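Local coordinates for FtsZ-like protein of unknown function (PDB 3C8L), which is of unknown function but is probably FtsZ-like and belongs to a family of conserved hypothetical proteins, at residues N32-N37 / V76-R81; I56-A61 / E72-L77; E66-E71 / L84-G89. All blocks are in the same frame, centred on the assembly; numbering follows the deposited sequence.

Contact 1 of 3, residues N32-N37 / V76-R81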
ATOM      1  N   ASN A  32      -4.916  -5.047  -5.172  1.00  8.88           N
ATOM      2  CA  ASN A  32      -4.256  -3.971  -4.345  0.50  9.68           C
ATOM      3  C   ASN A  32      -5.081  -2.715  -4.374  1.00  9.15           C
ATOM      4  O   ASN A  32      -5.149  -1.990  -3.385  1.00 10.43           O
ATOM      5  CB  ASN A  32      -2.816  -3.594  -4.894  0.50  9.66           C
ATOM      6  CG  ASN A  32      -1.980  -2.499  -4.013  0.50  9.82           C
ATOM      7  OD1 ASN A  32      -1.700  -1.334  -4.461  0.50 10.77           O
ATOM      8  ND2 ASN A  32      -1.529  -2.914  -2.827  0.50 11.44           N
ATOM      9  N   ALA A  33      -5.699  -2.423  -5.517  1.00  8.37           N
ATOM     10  CA  ALA A  33      -6.459  -1.189  -5.652  1.00  7.76           C
ATOM     11  C   ALA A  33      -7.686  -1.132  -4.739  1.00  7.92           C
ATOM     12  O   ALA A  33      -8.057  -0.065  -4.238  1.00  9.78           O
ATOM     13  CB  ALA A  33      -6.888  -0.981  -7.106  1.00  9.11           C
ATOM     14  N   ILE A  34      -8.336  -2.282  -4.571  1.00  8.02           N
ATOM     15  CA  ILE A  34      -9.568  -2.318  -3.836  1.00  8.80           C
ATOM     16  C   ILE A  34      -9.512  -2.930  -2.442  1.00  8.35           C
ATOM     17  O   ILE A  34     -10.446  -2.753  -1.656  1.00  9.07           O
ATOM     18  CB  ILE A  34     -10.681  -3.045  -4.670  1.00  9.37           C
ATOM     19  CG1 ILE A  34     -10.414  -4.552  -4.757  1.00  9.59           C
ATOM     20  CG2 ILE A  34     -10.860  -2.388  -6.047  1.00 11.12           C
ATOM     21  CD1 ILE A  34     -11.507  -5.383  -5.460  1.00 11.57           C
ATOM     22  N   ALA A  35      -8.419  -3.608  -2.113  1.00  8.05           N
ATOM     23  CA  ALA A  35      -8.345  -4.364  -0.865  1.00  9.02           C
ATOM     24  C   ALA A  35      -8.487  -3.578   0.401  1.00  7.50           C
ATOM     25  O   ALA A  35      -8.922  -4.119   1.423  1.00  8.56           O
ATOM     26  CB  ALA A  35      -7.008  -5.160  -0.814  1.00 11.01           C
ATOM     27  N   HIS A  36      -8.056  -2.326   0.366  1.00  7.28           N
ATOM     28  CA  HIS A  36      -8.047  -1.502   1.564  1.00  7.51           C
ATOM     29  C   HIS A  36      -9.189  -0.549   1.672  1.00  7.92           C
ATOM     30  O   HIS A  36      -9.157   0.338   2.522  1.00  9.61           O
ATOM     31  CB  HIS A  36      -6.703  -0.807   1.770  1.00  8.60           C
ATOM     32  CG  HIS A  36      -5.542  -1.726   1.977  1.00 11.15           C
ATOM     33  ND1 HIS A  36      -4.245  -1.252   1.986  1.00 12.46           N
ATOM     34  CD2 HIS A  36      -5.459  -3.070   2.113  1.00 11.80           C
ATOM     35  CE1 HIS A  36      -3.417  -2.262   2.171  1.00 15.01           C
ATOM     36  NE2 HIS A  36      -4.125  -3.377   2.233  1.00 14.63           N
ATOM     37  N   ASN A  37     -10.206  -0.726   0.827  1.00  7.94           N
ATOM     38  CA  ASN A  37     -11.406   0.088   0.881  1.00  9.02           C
ATOM     39  C   ASN A  37     -12.643  -0.781   0.976  1.00  8.95           C
ATOM     40  O   ASN A  37     -12.630  -1.911   0.528  1.00 10.91           O
ATOM     41  CB  ASN A  37     -11.569   0.936  -0.399  1.00 10.15           C
ATOM     42  CG  ASN A  37     -10.369   1.772  -0.714  1.00 10.64           C
ATOM     43  OD1 ASN A  37      -9.820   2.440   0.152  1.00 10.80           O
ATOM     44  ND2 ASN A  37      -9.969   1.752  -1.971  1.00 11.88           N
ATOM     45  N   VAL A  76     -11.070 -10.754 -10.334  1.00  9.13           N
ATOM     46  CA  VAL A  76     -10.623 -10.235  -9.033  1.00  9.60           C
ATOM     47  C   VAL A  76     -11.744  -9.377  -8.410  1.00  9.99           C
ATOM     48  O   VAL A  76     -11.857  -9.306  -7.186  1.00 11.38           O
ATOM     49  CB  VAL A  76      -9.328  -9.406  -9.198  1.00 10.91           C
ATOM     50  CG1 VAL A  76      -8.906  -8.702  -7.887  1.00 11.74           C
ATOM     51  CG2 VAL A  76      -8.203 -10.312  -9.719  1.00 11.97           C
ATOM     52  N   LEU A  77     -12.539  -8.688  -9.238  1.00  9.90           N
ATOM     53  CA  LEU A  77     -13.618  -7.878  -8.703  1.00 11.49           C
ATOM     54  C   LEU A  77     -14.729  -8.781  -8.216  1.00 12.18           C
ATOM     55  O   LEU A  77     -15.169  -9.689  -8.948  1.00 11.63           O
ATOM     56  CB  LEU A  77     -14.145  -6.920  -9.756  1.00 11.44           C
ATOM     57  CG  LEU A  77     -13.201  -5.857 -10.321  1.00 13.47           C
ATOM     58  CD1 LEU A  77     -13.846  -5.175 -11.511  1.00 14.58           C
ATOM     59  CD2 LEU A  77     -12.771  -4.841  -9.257  1.00 15.81           C
ATOM     60  N   PRO A  78     -15.201  -8.541  -6.979  1.00 15.15           N
ATOM     61  CA  PRO A  78     -16.211  -9.366  -6.380  1.00 16.40           C
ATOM     62  C   PRO A  78     -17.639  -9.253  -6.924  1.00 16.29           C
ATOM     63  O   PRO A  78     -18.432 -10.143  -6.710  1.00 18.64           O
ATOM     64  CB  PRO A  78     -16.167  -8.913  -4.893  1.00 16.25           C
ATOM     65  CG  PRO A  78     -15.679  -7.527  -4.924  1.00 17.75           C
ATOM     66  CD  PRO A  78     -14.703  -7.502  -6.035  1.00 16.30           C
ATOM     67  N   PHE A  79     -17.945  -8.205  -7.660  1.00 14.97           N
ATOM     68  CA  PHE A  79     -19.279  -7.984  -8.167  1.00 15.04           C
ATOM     69  C   PHE A  79     -19.205  -6.836  -9.143  1.00 12.79           C
ATOM     70  O   PHE A  79     -18.132  -6.236  -9.353  1.00 13.50           O
ATOM     71  CB  PHE A  79     -20.214  -7.602  -7.017  1.00 17.36           C
ATOM     72  CG  PHE A  79     -19.683  -6.511  -6.145  1.00 17.63           C
ATOM     73  CD1 PHE A  79     -19.591  -5.196  -6.582  1.00 19.60           C
ATOM     74  CD2 PHE A  79     -19.265  -6.807  -4.843  1.00 18.33           C
ATOM     75  CE1 PHE A  79     -19.055  -4.210  -5.749  1.00 20.23           C
ATOM     76  CE2 PHE A  79     -18.774  -5.826  -4.015  1.00 19.08           C
ATOM     77  CZ  PHE A  79     -18.649  -4.543  -4.466  1.00 19.46           C
ATOM     78  N   GLY A  80     -20.353  -6.570  -9.763  1.00 12.01           N
ATOM     79  CA  GLY A  80     -20.526  -5.435 -10.654  1.00 11.95           C
ATOM     80  C   GLY A  80     -20.584  -5.747 -12.141  1.00 11.00           C
ATOM     81  O   GLY A  80     -20.351  -6.875 -12.572  1.00 11.12           O
ATOM     82  N   ARG A  81     -20.862  -4.702 -12.913  1.00 11.19           N
ATOM     83  CA  ARG A  81     -20.941  -4.729 -14.383  1.00 11.53           C
ATOM     84  C   ARG A  81     -19.576  -4.207 -14.771  1.00 10.57           C
ATOM     85  O   ARG A  81     -19.332  -2.990 -14.717  1.00 12.65           O
ATOM     86  CB  ARG A  81     -22.085  -3.852 -14.839  1.00 12.48           C
ATOM     87  CG  ARG A  81     -23.438  -4.363 -14.354  1.00 14.00           C
ATOM     88  CD  ARG A  81     -24.596  -3.464 -14.725  1.00 15.57           C
ATOM     89  NE  ARG A  81     -25.840  -4.024 -14.240  1.00 16.96           N
ATOM     90  CZ  ARG A  81     -27.042  -3.482 -14.435  1.00 18.47           C
ATOM     91  NH1 ARG A  81     -27.200  -2.382 -15.157  1.00 19.62           N
ATOM     92  NH2 ARG A  81     -28.084  -4.102 -13.940  1.00 19.43           N
TER
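Ile34 and Leu77, with CA atoms 8.4 Å apart, bring the last turn of helix 22-34 close to the loop that follows helix 70-74. This loop is the return arm of a beta-alpha-beta crossover, leading into strand 81-94, so the contact illustrates how a single side chain at a helix end can pack against an irregular connection. Nearly all of the work falls to Ile34. Its CG1 branch takes the crowded position between backbone N and carbonyl carbon (chi1 71°), and from there the chain runs out straight (chi2 175°), carrying the terminal methyl CD1 across to the loop. Two loop residues receive that methyl. Ile34 CD1 meets Pro78 CD of the proline ring at 3.9 Å, the two side chains reaching toward each other. Leu77 lies across the isoleucine at about a right angle and offers one methyl, with Leu77 CD2 4.0 Å from Ile34 CD1. Val76 approaches through its backbone rather than its branches. Val115 of strand 107-120 touches both Ile34 and Leu77, tying the contact to the sheet. A bound imidazole, probably from the crystallisation liquor, comes within about 4 Å of the Ile34 side chain. Beyond Ile34 the chain reverses through a type I turn, closed by a bond of 3.2 Å from Asn37 N to Ile34 O.

Contact 2 of 3, residues I56-A61 / E72-L77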
ATOM      1  N   ILE A  56     -18.360  -0.890 -12.942  1.00 10.80           N
ATOM      2  CA  ILE A  56     -16.967  -0.852 -12.539  1.00 10.97           C
ATOM      3  C   ILE A  56     -16.080  -0.944 -13.774  1.00 11.40           C
ATOM      4  O   ILE A  56     -16.103  -1.929 -14.495  1.00 13.87           O
ATOM      5  CB  ILE A  56     -16.616  -1.970 -11.542  1.00 11.51           C
ATOM      6  CG1 ILE A  56     -17.603  -1.959 -10.357  1.00 12.37           C
ATOM      7  CG2 ILE A  56     -15.164  -1.778 -11.069  1.00 12.80           C
ATOM      8  CD1 ILE A  56     -17.347  -3.069  -9.328  1.00 13.28           C
ATOM      9  N   GLU A  57     -15.291   0.095 -14.026  1.00 10.66           N
ATOM     10  CA  GLU A  57     -14.369   0.122 -15.143  1.00 11.20           C
ATOM     11  C   GLU A  57     -12.949  -0.004 -14.593  1.00 10.58           C
ATOM     12  O   GLU A  57     -12.555   0.752 -13.689  1.00 15.64           O
ATOM     13  CB  GLU A  57     -14.475   1.430 -15.919  1.00 12.84           C
ATOM     14  CG  GLU A  57     -15.771   1.675 -16.641  1.00 15.49           C
ATOM     15  CD  GLU A  57     -15.754   3.087 -17.308  1.00 16.82           C
ATOM     16  OE1 GLU A  57     -14.715   3.789 -17.270  1.00 22.19           O
ATOM     17  OE2 GLU A  57     -16.789   3.453 -17.789  1.00 23.27           O
ATOM     18  N   VAL A  58     -12.164  -0.881 -15.208  1.00  9.31           N
ATOM     19  CA  VAL A  58     -10.800  -1.118 -14.795  1.00  8.57           C
ATOM     20  C   VAL A  58      -9.864  -0.688 -15.913  1.00  9.03           C
ATOM     21  O   VAL A  58     -10.063  -1.086 -17.064  1.00 10.09           O
ATOM     22  CB  VAL A  58     -10.555  -2.601 -14.456  1.00  9.40           C
ATOM     23  CG1 VAL A  58      -9.118  -2.821 -13.975  1.00 11.93           C
ATOM     24  CG2 VAL A  58     -11.543  -3.074 -13.403  1.00 10.15           C
ATOM     25  N   GLN A  59      -8.871   0.147 -15.575  1.00  8.42           N
ATOM     26  CA  GLN A  59      -7.852   0.602 -16.507  1.00  9.18           C
ATOM     27  C   GLN A  59      -6.517   0.080 -15.997  1.00  9.02           C
ATOM     28  O   GLN A  59      -6.124   0.419 -14.866  1.00  9.48           O
ATOM     29  CB  GLN A  59      -7.817   2.139 -16.544  1.00  9.83           C
ATOM     30  CG  GLN A  59      -6.778   2.712 -17.492  1.00 10.64           C
ATOM     31  CD  GLN A  59      -6.514   4.207 -17.302  1.00 10.58           C
ATOM     32  OE1 GLN A  59      -7.128   4.862 -16.465  1.00 13.63           O
ATOM     33  NE2 GLN A  59      -5.596   4.740 -18.100  1.00 11.47           N
ATOM     34  N   VAL A  60      -5.859  -0.783 -16.788  1.00  8.33           N
ATOM     35  CA  VAL A  60      -4.554  -1.335 -16.443  1.00  9.04           C
ATOM     36  C   VAL A  60      -3.461  -0.898 -17.402  1.00  8.97           C
ATOM     37  O   VAL A  60      -3.691  -0.845 -18.613  1.00  9.78           O
ATOM     38  CB  VAL A  60      -4.596  -2.898 -16.432  1.00  9.30           C
ATOM     39  CG1 VAL A  60      -3.184  -3.515 -16.426  1.00 10.88           C
ATOM     40  CG2 VAL A  60      -5.406  -3.396 -15.225  1.00 11.09           C
ATOM     41  N   ALA A  61      -2.294  -0.536 -16.860  1.00  9.17           N
ATOM     42  CA  ALA A  61      -1.107  -0.224 -17.647  1.00  9.74           C
ATOM     43  C   ALA A  61      -0.029  -1.188 -17.161  1.00  9.32           C
ATOM     44  O   ALA A  61       0.217  -1.307 -15.950  1.00  9.31           O
ATOM     45  CB  ALA A  61      -0.702   1.220 -17.547  1.00 10.32           C
ATOM     46  N   GLU A  72      -9.409 -13.359 -16.285  1.00 10.36           N
ATOM     47  CA  GLU A  72      -8.756 -13.607 -15.015  1.00 11.05           C
ATOM     48  C   GLU A  72      -8.620 -12.313 -14.204  1.00 10.35           C
ATOM     49  O   GLU A  72      -8.849 -12.308 -13.000  1.00 11.10           O
ATOM     50  CB  GLU A  72      -7.380 -14.238 -15.266  1.00 12.73           C
ATOM     51  CG  GLU A  72      -6.556 -14.497 -14.048  1.00 14.53           C
ATOM     52  CD  GLU A  72      -5.313 -15.353 -14.323  1.00 15.55           C
ATOM     53  OE1 GLU A  72      -5.270 -16.033 -15.367  1.00 17.08           O
ATOM     54  OE2 GLU A  72      -4.414 -15.365 -13.452  1.00 19.31           O
ATOM     55  N   VAL A  73      -8.302 -11.211 -14.867  1.00  9.18           N
ATOM     56  CA  VAL A  73      -8.163  -9.921 -14.185  1.00  8.84           C
ATOM     57  C   VAL A  73      -9.524  -9.461 -13.648  1.00  8.73           C
ATOM     58  O   VAL A  73      -9.623  -9.048 -12.495  1.00  9.38           O
ATOM     59  CB  VAL A  73      -7.546  -8.873 -15.122  1.00  9.25           C
ATOM     60  CG1 VAL A  73      -7.548  -7.487 -14.472  1.00  9.83           C
ATOM     61  CG2 VAL A  73      -6.131  -9.277 -15.528  1.00  9.99           C
ATOM     62  N   LEU A  74     -10.560  -9.511 -14.477  1.00  8.64           N
ATOM     63  CA  LEU A  74     -11.871  -9.050 -14.027  1.00  8.92           C
ATOM     64  C   LEU A  74     -12.476  -9.890 -12.916  1.00  8.55           C
ATOM     65  O   LEU A  74     -13.250  -9.382 -12.121  1.00  8.73           O
ATOM     66  CB  LEU A  74     -12.857  -8.887 -15.198  1.00  9.74           C
ATOM     67  CG  LEU A  74     -12.553  -7.724 -16.146  1.00 10.02           C
ATOM     68  CD1 LEU A  74     -13.583  -7.665 -17.273  1.00 11.39           C
ATOM     69  CD2 LEU A  74     -12.484  -6.400 -15.392  1.00 11.56           C
ATOM     70  N   ALA A  75     -12.101 -11.167 -12.853  1.00  8.93           N
ATOM     71  CA  ALA A  75     -12.601 -12.044 -11.802  1.00  9.69           C
ATOM     72  C   ALA A  75     -12.087 -11.599 -10.410  1.00  8.98           C
ATOM     73  O   ALA A  75     -12.609 -12.051  -9.398  1.00 10.34           O
ATOM     74  CB  ALA A  75     -12.233 -13.511 -12.088  1.00 11.32           C
ATOM     75  N   VAL A  76     -11.070 -10.754 -10.334  1.00  9.13           N
ATOM     76  CA  VAL A  76     -10.623 -10.235  -9.033  1.00  9.60           C
ATOM     77  C   VAL A  76     -11.744  -9.377  -8.410  1.00  9.99           C
ATOM     78  O   VAL A  76     -11.857  -9.306  -7.186  1.00 11.38           O
ATOM     79  CB  VAL A  76      -9.328  -9.406  -9.198  1.00 10.91           C
ATOM     80  CG1 VAL A  76      -8.906  -8.702  -7.887  1.00 11.74           C
ATOM     81  CG2 VAL A  76      -8.203 -10.312  -9.719  1.00 11.97           C
ATOM     82  N   LEU A  77     -12.539  -8.688  -9.238  1.00  9.90           N
ATOM     83  CA  LEU A  77     -13.618  -7.878  -8.703  1.00 11.49           C
ATOM     84  C   LEU A  77     -14.729  -8.781  -8.216  1.00 12.18           C
ATOM     85  O   LEU A  77     -15.169  -9.689  -8.948  1.00 11.63           O
ATOM     86  CB  LEU A  77     -14.145  -6.920  -9.756  1.00 11.44           C
ATOM     87  CG  LEU A  77     -13.201  -5.857 -10.321  1.00 13.47           C
ATOM     88  CD1 LEU A  77     -13.846  -5.175 -11.511  1.00 14.58           C
ATOM     89  CD2 LEU A  77     -12.771  -4.841  -9.257  1.00 15.81           C
TER
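Val58 and Leu77 make the tightest meeting in this buried, wholly apolar seam, which joins the first strand of a beta-alpha-beta unit to helix 70-74 and the turn that follows it. The backbones stay well separated, Val58 and Leu74 having CA atoms 8.0 Å apart, and branched side chains fill the interval. Among the apolar contacts, the methyl CD1 of Leu77 is the hub. It lies 3.6 Å from Val58 CG2 and also reaches, two residues earlier on the strand, Ile56 CG2 at 3.7 Å. Leu77 thus bridges two residues of the strand with one methyl, while its other terminal methyl serves helix 22-34. Val58 has its CG1 branch anti to the backbone N (chi1 -178°), which turns CG2 to the crossover. There the same CG2 also meets Leu74 CD2, at 4.0 Å. In all three pairs the side chains point opposite ways and pass alongside each other.

No hydrogen bond crosses the seam; each side makes its polar bonds elsewhere. A type I turn from Leu74 to Leu77 is closed by Leu77 N and Leu74 O at 3.0 Å, and it swings Leu77 back over the strand. Lys82 NZ is hydrogen-bonded to both Leu74 O and Leu77 O, at the two ends of the turn.

Other apolar residues surround this seam. Val30 of helix 22-34 touches Val58 and Val73, Val115 of strand 107-120 packs on Ile56 and Leu77, and Leu84 of strand 81-94 lies beside Val58, so that both helices share one face of the sheet.

Contact 3 of 3, residues E66-E71 / L84-G89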
ATOM      1  N   GLU A  66      -0.638  -6.880 -24.364  1.00 11.63           N
ATOM      2  CA  GLU A  66      -1.262  -7.873 -25.240  1.00 11.76           C
ATOM      3  C   GLU A  66      -1.278  -9.295 -24.665  1.00 10.96           C
ATOM      4  O   GLU A  66      -1.991 -10.150 -25.189  1.00 12.42           O
ATOM      5  CB  GLU A  66      -0.573  -7.895 -26.631  1.00 12.61           C
ATOM      6  CG  GLU A  66       0.890  -8.369 -26.667  1.00 14.48           C
ATOM      7  CD  GLU A  66       1.968  -7.401 -26.181  1.00 15.03           C
ATOM      8  OE1 GLU A  66       1.640  -6.249 -25.825  1.00 14.66           O
ATOM      9  OE2 GLU A  66       3.152  -7.811 -26.145  1.00 18.01           O
ATOM     10  N   GLN A  67      -0.499  -9.542 -23.610  1.00 11.05           N
ATOM     11  CA  GLN A  67      -0.425 -10.845 -22.955  1.00 11.48           C
ATOM     12  C   GLN A  67      -1.354 -10.957 -21.742  1.00 10.64           C
ATOM     13  O   GLN A  67      -1.399 -12.008 -21.115  1.00 12.21           O
ATOM     14  CB  GLN A  67       1.007 -11.159 -22.517  1.00 11.88           C
ATOM     15  CG  GLN A  67       1.987 -11.380 -23.673  1.00 13.27           C
ATOM     16  CD  GLN A  67       3.392 -11.657 -23.211  1.00 13.76           C
ATOM     17  OE1 GLN A  67       3.622 -12.140 -22.083  1.00 17.59           O
ATOM     18  NE2 GLN A  67       4.362 -11.297 -24.043  1.00 15.28           N
ATOM     19  N   VAL A  68      -2.088  -9.888 -21.419  1.00 10.27           N
ATOM     20  CA  VAL A  68      -2.986  -9.932 -20.267  1.00 10.50           C
ATOM     21  C   VAL A  68      -4.279 -10.673 -20.598  1.00 10.97           C
ATOM     22  O   VAL A  68      -4.950 -10.374 -21.577  1.00 12.00           O
ATOM     23  CB  VAL A  68      -3.290  -8.514 -19.767  1.00 10.47           C
ATOM     24  CG1 VAL A  68      -4.363  -8.537 -18.658  1.00 11.73           C
ATOM     25  CG2 VAL A  68      -2.022  -7.866 -19.217  1.00 11.66           C
ATOM     26  N   ARG A  69      -4.598 -11.654 -19.765  1.00 10.46           N
ATOM     27  CA  ARG A  69      -5.828 -12.461 -19.888  1.00 10.56           C
ATOM     28  C   ARG A  69      -6.943 -11.725 -19.138  1.00 10.33           C
ATOM     29  O   ARG A  69      -6.992 -11.708 -17.893  1.00 10.92           O
ATOM     30  CB  ARG A  69      -5.595 -13.849 -19.320  1.00 10.46           C
ATOM     31  CG  ARG A  69      -4.472 -14.598 -20.050  1.00 12.05           C
ATOM     32  CD  ARG A  69      -4.285 -16.012 -19.548  1.00 13.71           C
ATOM     33  NE  ARG A  69      -3.851 -16.063 -18.159  1.00 14.92           N
ATOM     34  CZ  ARG A  69      -2.589 -16.050 -17.733  1.00 15.23           C
ATOM     35  NH1 ARG A  69      -1.582 -15.982 -18.576  1.00 15.87           N
ATOM     36  NH2 ARG A  69      -2.327 -16.090 -16.425  1.00 16.55           N
ATOM     37  N   GLU A  70      -7.832 -11.098 -19.902  1.00 10.11           N
ATOM     38  CA  GLU A  70      -8.869 -10.239 -19.343  1.00 11.13           C
ATOM     39  C   GLU A  70      -9.793 -10.855 -18.336  1.00 10.44           C
ATOM     40  O   GLU A  70     -10.091 -10.258 -17.305  1.00 10.46           O
ATOM     41  CB  GLU A  70      -9.703  -9.620 -20.476  1.00 12.96           C
ATOM     42  CG  GLU A  70     -10.996  -8.924 -20.033  1.00 14.12           C
ATOM     43  CD  GLU A  70     -11.657  -8.107 -21.139  1.00 15.21           C
ATOM     44  OE1 GLU A  70     -10.929  -7.641 -22.065  1.00 18.88           O
ATOM     45  OE2 GLU A  70     -12.894  -7.916 -21.057  1.00 15.41           O
ATOM     46  N   GLU A  71     -10.256 -12.056 -18.621  1.00 10.99           N
ATOM     47  CA  GLU A  71     -11.218 -12.721 -17.754  0.50 10.59           C
ATOM     48  C   GLU A  71     -10.674 -12.996 -16.359  1.00 10.83           C
ATOM     49  O   GLU A  71     -11.396 -12.890 -15.373  1.00 10.94           O
ATOM     50  CB  GLU A  71     -11.737 -14.002 -18.423  0.50 10.86           C
ATOM     51  CG  GLU A  71     -12.492 -13.774 -19.771  0.50 11.24           C
ATOM     52  CD  GLU A  71     -11.628 -13.404 -20.983  0.50 12.03           C
ATOM     53  OE1 GLU A  71     -10.369 -13.536 -20.942  0.50 11.55           O
ATOM     54  OE2 GLU A  71     -12.216 -13.008 -22.020  0.50 14.10           O
ATOM     55  N   LEU A  84     -12.754  -3.852 -18.803  1.00 10.67           N
ATOM     56  CA  LEU A  84     -11.312  -3.691 -18.699  1.00 10.37           C
ATOM     57  C   LEU A  84     -10.689  -3.090 -19.953  1.00 11.01           C
ATOM     58  O   LEU A  84     -11.110  -3.397 -21.076  1.00 12.75           O
ATOM     59  CB  LEU A  84     -10.619  -5.080 -18.501  1.00 10.85           C
ATOM     60  CG  LEU A  84      -9.088  -5.130 -18.420  1.00 11.46           C
ATOM     61  CD1 LEU A  84      -8.582  -4.406 -17.169  1.00 11.07           C
ATOM     62  CD2 LEU A  84      -8.600  -6.587 -18.424  1.00 12.50           C
ATOM     63  N   THR A  85      -9.722  -2.200 -19.736  1.00 10.11           N
ATOM     64  CA  THR A  85      -8.852  -1.738 -20.807  1.00 10.52           C
ATOM     65  C   THR A  85      -7.422  -2.064 -20.327  1.00 10.87           C
ATOM     66  O   THR A  85      -7.135  -2.011 -19.108  1.00 11.27           O
ATOM     67  CB  THR A  85      -8.976  -0.258 -21.155  1.00 11.77           C
ATOM     68  OG1 THR A  85      -8.531   0.546 -20.067  1.00 12.37           O
ATOM     69  CG2 THR A  85     -10.408   0.084 -21.549  1.00 13.29           C
ATOM     70  N   VAL A  86      -6.554  -2.449 -21.254  1.00 11.09           N
ATOM     71  CA  VAL A  86      -5.157  -2.717 -20.961  1.00 11.52           C
ATOM     72  C   VAL A  86      -4.339  -1.904 -21.961  1.00 12.26           C
ATOM     73  O   VAL A  86      -4.634  -1.905 -23.166  1.00 13.88           O
ATOM     74  CB  VAL A  86      -4.788  -4.211 -21.060  1.00 12.20           C
ATOM     75  CG1 VAL A  86      -3.435  -4.453 -20.457  1.00 14.50           C
ATOM     76  CG2 VAL A  86      -5.808  -5.057 -20.280  1.00 12.72           C
ATOM     77  N   GLU A  87      -3.315  -1.218 -21.469  1.00 10.62           N
ATOM     78  CA  GLU A  87      -2.446  -0.395 -22.278  1.00 10.92           C
ATOM     79  C   GLU A  87      -1.005  -0.551 -21.820  1.00 11.48           C
ATOM     80  O   GLU A  87      -0.729  -1.047 -20.720  1.00 11.10           O
ATOM     81  CB  GLU A  87      -2.875   1.086 -22.168  1.00 11.45           C
ATOM     82  CG  GLU A  87      -2.599   1.708 -20.788  1.00 12.13           C
ATOM     83  CD  GLU A  87      -3.300   3.020 -20.594  1.00 13.56           C
ATOM     84  OE1 GLU A  87      -2.721   4.066 -20.961  1.00 15.80           O
ATOM     85  OE2 GLU A  87      -4.472   3.010 -20.188  1.00 15.03           O
ATOM     86  N   SER A  88      -0.064  -0.158 -22.677  0.50 11.63           N
ATOM     87  CA  SER A  88       1.361  -0.232 -22.345  0.50 13.05           C
ATOM     88  C   SER A  88       1.705   0.861 -21.323  0.50 12.82           C
ATOM     89  O   SER A  88       1.349   2.013 -21.496  0.50 14.57           O
ATOM     90  CB  SER A  88       2.224  -0.086 -23.591  0.50 14.30           C
ATOM     91  OG  SER A  88       3.589  -0.253 -23.270  0.50 15.56           O
ATOM     92  N   GLY A  89       2.444   0.477 -20.295  1.00 12.12           N
ATOM     93  CA  GLY A  89       2.809   1.363 -19.195  1.00 11.28           C
ATOM     94  C   GLY A  89       3.369   0.528 -18.077  1.00 10.66           C
ATOM     95  O   GLY A  89       3.924  -0.552 -18.285  1.00 11.40           O
TER
HETATM   96  O   HOH W   1     -14.024  -5.394 -20.960  1.00 12.99           O
HETATM   97  O   HOH W   2     -11.367  -5.142 -23.134  1.00 33.93           O
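Leu84 CB lies over one face of the Glu70 carboxylate, 4.1 Å from Glu70 CD, and two waters, one at each oxygen, are tilted out of the plane toward the same side. One water donates to Glu70 OE2 at 2.8 Å and accepts from Leu84 N at 2.9 Å. The other donates twice, to Glu70 OE1 at 2.8 Å and to Leu84 O at 2.7 Å. The N-H and C=O of Leu84 are therefore both answered, at one remove, by a single acid in the first turn of helix 70-74.

The aliphatic part of the same glutamate does the packing. With CG anti to the backbone N (chi1 168°) and the chain extended beyond it, Glu70 slides past Leu84 in the opposite direction, and Glu70 CG lies 3.7 Å from Leu84 CD2. Farther along the strand, Val68 and Val86 cross obliquely, each offering both methyls; the closest pair is Val68 CG2 and Val86 CG1 at 3.9 Å.

This contact joins the second half of the beta-alpha-beta unit, the start of helix 70-74 and the residues before it packing on strand 81-94. Val68 also touches Val62 and Val73, Leu84 touches Val58 and Leu74, and Pro65 adjoins Val86. Arg69, at the N-cap position, turns away and forms salt bridges with Glu21 and Glu72.

The chemistry is that of a surface seam: aliphatic carbons make the direct touches, and the polar link from Glu70 to the strand backbone runs through two waters, its charged end probably staying ionised and well hydrated.

Overall arrangement
The three contacts trace one beta-alpha-beta crossover and its neighbouring helix. Contact 2 is the middle of the series, about 4 Å from the chain's centre; its centre lies about 8 Å from that of contact 1 and about 9 Å from that of contact 3. Contacts 1 and 2 share Val76 and Leu77, and Arg81 O probably bonds to Ile56 N at 2.9 Å. Contacts 2 and 3 meet along parallel strands 55-62 and 81-94, where Val58 CG1 packs on Leu84 CD1 at 3.6 Å. Contacts 1 and 3, about 17 Å apart between centres, flank the chain's centre. Imidazole, probably from the crystallisation liquor, lies about 4 Å from the Ile34 and Ile56 side chains.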